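Side-chain contact in protein (superoxide dismutase) (PDB 1COJ), which converts superoxide radicals to hydrogen peroxide and oxygen at an iron centre, one per subunit, in a hyperthermophilic bacterium: residues E25-A30 and V79-Y84. Sequence-based numbering, arbitrary orientation.
Sequences EPHFEA and VLHELY. With FE (Fe (III) ion), chain B.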
loop_
_atom_site.group_PDB
_atom_site.type_symbol
_atom_site.label_atom_id
_atom_site.label_comp_id
_atom_site.label_asym_id
_atom_site.label_seq_id
_atom_site.Cartn_x
_atom_site.Cartn_y
_atom_site.Cartn_z
ATOM N N GLU A 25 12.919 -12.182 23.103
ATOM C CA GLU A 25 12.343 -11.297 24.113
ATOM C C GLU A 25 11.546 -10.092 23.595
ATOM O O GLU A 25 10.334 -10.008 23.825
ATOM C CB GLU A 25 13.420 -10.861 25.120
ATOM C CG GLU A 25 12.886 -10.148 26.371
ATOM C CD GLU A 25 12.084 -11.059 27.304
ATOM O OE1 GLU A 25 11.470 -10.537 28.262
ATOM O OE2 GLU A 25 12.071 -12.291 27.094
ATOM N N PRO A 26 12.195 -9.158 22.875
ATOM C CA PRO A 26 11.440 -8.005 22.382
ATOM C C PRO A 26 10.377 -8.375 21.349
ATOM O O PRO A 26 9.317 -7.752 21.291
ATOM C CB PRO A 26 12.529 -7.112 21.785
ATOM C CG PRO A 26 13.542 -8.091 21.303
ATOM C CD PRO A 26 13.604 -9.080 22.445
ATOM N N HIS A 27 10.647 -9.408 20.562
ATOM C CA HIS A 27 9.710 -9.841 19.530
ATOM C C HIS A 27 8.393 -10.306 20.144
ATOM O O HIS A 27 7.314 -9.907 19.694
ATOM C CB HIS A 27 10.326 -10.960 18.683
ATOM C CG HIS A 27 9.672 -11.141 17.348
ATOM N ND1 HIS A 27 10.001 -12.140 16.455
ATOM C CD2 HIS A 27 8.688 -10.422 16.745
ATOM C CE1 HIS A 27 9.228 -11.998 15.368
ATOM N NE2 HIS A 27 8.413 -10.967 15.496
ATOM N N PHE A 28 8.491 -11.108 21.199
ATOM C CA PHE A 28 7.319 -11.642 21.880
ATOM C C PHE A 28 6.688 -10.660 22.865
ATOM O O PHE A 28 5.491 -10.382 22.797
ATOM C CB PHE A 28 7.680 -12.939 22.614
ATOM C CG PHE A 28 6.487 -13.729 23.069
ATOM C CD1 PHE A 28 5.944 -14.721 22.255
ATOM C CD2 PHE A 28 5.894 -13.472 24.303
ATOM C CE1 PHE A 28 4.823 -15.450 22.662
ATOM C CE2 PHE A 28 4.775 -14.192 24.719
ATOM C CZ PHE A 28 4.237 -15.183 23.897
ATOM N N GLU A 29 7.506 -10.127 23.765
ATOM C CA GLU A 29 7.041 -9.211 24.797
ATOM C C GLU A 29 6.629 -7.814 24.352
ATOM O O GLU A 29 5.717 -7.232 24.933
ATOM C CB GLU A 29 8.084 -9.105 25.915
ATOM C CG GLU A 29 8.430 -10.428 26.587
ATOM C CD GLU A 29 7.241 -11.088 27.270
ATOM O OE1 GLU A 29 6.308 -10.373 27.699
ATOM O OE2 GLU A 29 7.248 -12.329 27.390
ATOM N N ALA A 30 7.295 -7.260 23.346
ATOM C CA ALA A 30 6.956 -5.916 22.896
ATOM C C ALA A 30 6.084 -5.871 21.647
ATOM O O ALA A 30 4.990 -5.304 21.668
ATOM C CB ALA A 30 8.217 -5.085 22.690
ATOM N N VAL A 79 -2.423 -13.019 14.958
ATOM C CA VAL A 79 -2.532 -14.347 14.369
ATOM C C VAL A 79 -1.239 -14.888 13.766
ATOM O O VAL A 79 -0.826 -16.008 14.080
ATOM C CB VAL A 79 -3.660 -14.388 13.307
ATOM C CG1 VAL A 79 -3.651 -15.719 12.574
ATOM C CG2 VAL A 79 -5.018 -14.178 13.972
ATOM N N LEU A 80 -0.603 -14.098 12.908
ATOM C CA LEU A 80 0.635 -14.514 12.256
ATOM C C LEU A 80 1.742 -14.795 13.266
ATOM O O LEU A 80 2.487 -15.764 13.114
ATOM C CB LEU A 80 1.067 -13.473 11.220
ATOM C CG LEU A 80 0.581 -13.652 9.770
ATOM C CD1 LEU A 80 -0.712 -14.436 9.671
ATOM C CD2 LEU A 80 0.450 -12.292 9.107
ATOM N N HIS A 81 1.836 -13.973 14.308
ATOM C CA HIS A 81 2.854 -14.191 15.331
ATOM C C HIS A 81 2.584 -15.462 16.128
ATOM O O HIS A 81 3.513 -16.208 16.442
ATOM C CB HIS A 81 2.989 -12.982 16.258
ATOM C CG HIS A 81 3.844 -11.891 15.690
ATOM N ND1 HIS A 81 3.354 -10.826 14.969
ATOM C CD2 HIS A 81 5.193 -11.755 15.672
ATOM C CE1 HIS A 81 4.386 -10.101 14.537
ATOM N NE2 HIS A 81 5.524 -10.624 14.939
ATOM N N GLU A 82 1.315 -15.738 16.412
ATOM C CA GLU A 82 0.972 -16.945 17.154
ATOM C C GLU A 82 1.299 -18.196 16.347
ATOM O O GLU A 82 1.743 -19.202 16.904
ATOM C CB GLU A 82 -0.494 -16.923 17.574
ATOM C CG GLU A 82 -0.772 -15.847 18.599
ATOM C CD GLU A 82 -2.182 -15.881 19.149
ATOM O OE1 GLU A 82 -2.427 -15.166 20.139
ATOM O OE2 GLU A 82 -3.043 -16.602 18.602
ATOM N N LEU A 83 1.106 -18.123 15.035
ATOM C CA LEU A 83 1.410 -19.244 14.148
ATOM C C LEU A 83 2.925 -19.424 14.024
ATOM O O LEU A 83 3.427 -20.541 13.892
ATOM C CB LEU A 83 0.796 -19.003 12.765
ATOM C CG LEU A 83 -0.732 -19.046 12.656
ATOM C CD1 LEU A 83 -1.177 -18.471 11.325
ATOM C CD2 LEU A 83 -1.221 -20.479 12.807
ATOM N N TYR A 84 3.640 -18.306 14.084
ATOM C CA TYR A 84 5.095 -18.287 13.988
ATOM C C TYR A 84 5.764 -18.880 15.237
ATOM O O TYR A 84 6.492 -19.870 15.149
ATOM C CB TYR A 84 5.550 -16.844 13.747
ATOM C CG TYR A 84 7.041 -16.593 13.795
ATOM C CD1 TYR A 84 7.869 -16.973 12.741
ATOM C CD2 TYR A 84 7.612 -15.915 14.869
ATOM C CE1 TYR A 84 9.231 -16.673 12.751
ATOM C CE2 TYR A 84 8.973 -15.611 14.891
ATOM C CZ TYR A 84 9.774 -15.986 13.827
ATOM O OH TYR A 84 11.100 -15.607 13.807
HETATM FE FE FE B . 7.336 -9.959 13.954
HETATM O O HOH W 1 12.316 -13.772 16.012
HETATM O O HOH W 2 6.398 -9.193 12.362
#
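His27 on one helix and His81 and Tyr84 on another reach toward each other across a wide gap, with CA of His27 9.1 Å from CA of His81. Segment 25-30 is kinked at Pro26, whose nitrogen has no hydrogen to give to the preceding turn, and it widens into a pi-type turn at 27-30; segment 79-84 runs as regular helix. Iron bridges these two helices of the alpha-hairpin domain. His27 binds it through NE2 at 2.1 Å and His81 through NE2 at 2.2 Å, the two nitrogens subtending about 87° at the metal. Their rings stand almost perpendicular, and NE2 of His27 lies near the plane of the His81 ring, beyond its edge. With CG anti to the backbone N (chi1 -160°), the His27 imidazole extends straight off its helix to the metal. Water 2 binds the iron at 2.0 Å, about 173° from NE2 of His27; His81, Asp163 and His167 fill the girdle, giving the trigonal bipyramid known from this family. CE2 of Tyr84 packs 3.7 Å from CE1 of His27, the two rings inclined at an oblique angle. ND1 of His27 donates to water 1 (2.9 Å), which also bonds Tyr84 OH, itself paired with Tyr180, while His81 ND1 bonds Gly77 O. Each imidazole is therefore held at both nitrogens, which fixes its ring rotation, and the water-tyrosine chain could tune how strongly His27 donates to the iron.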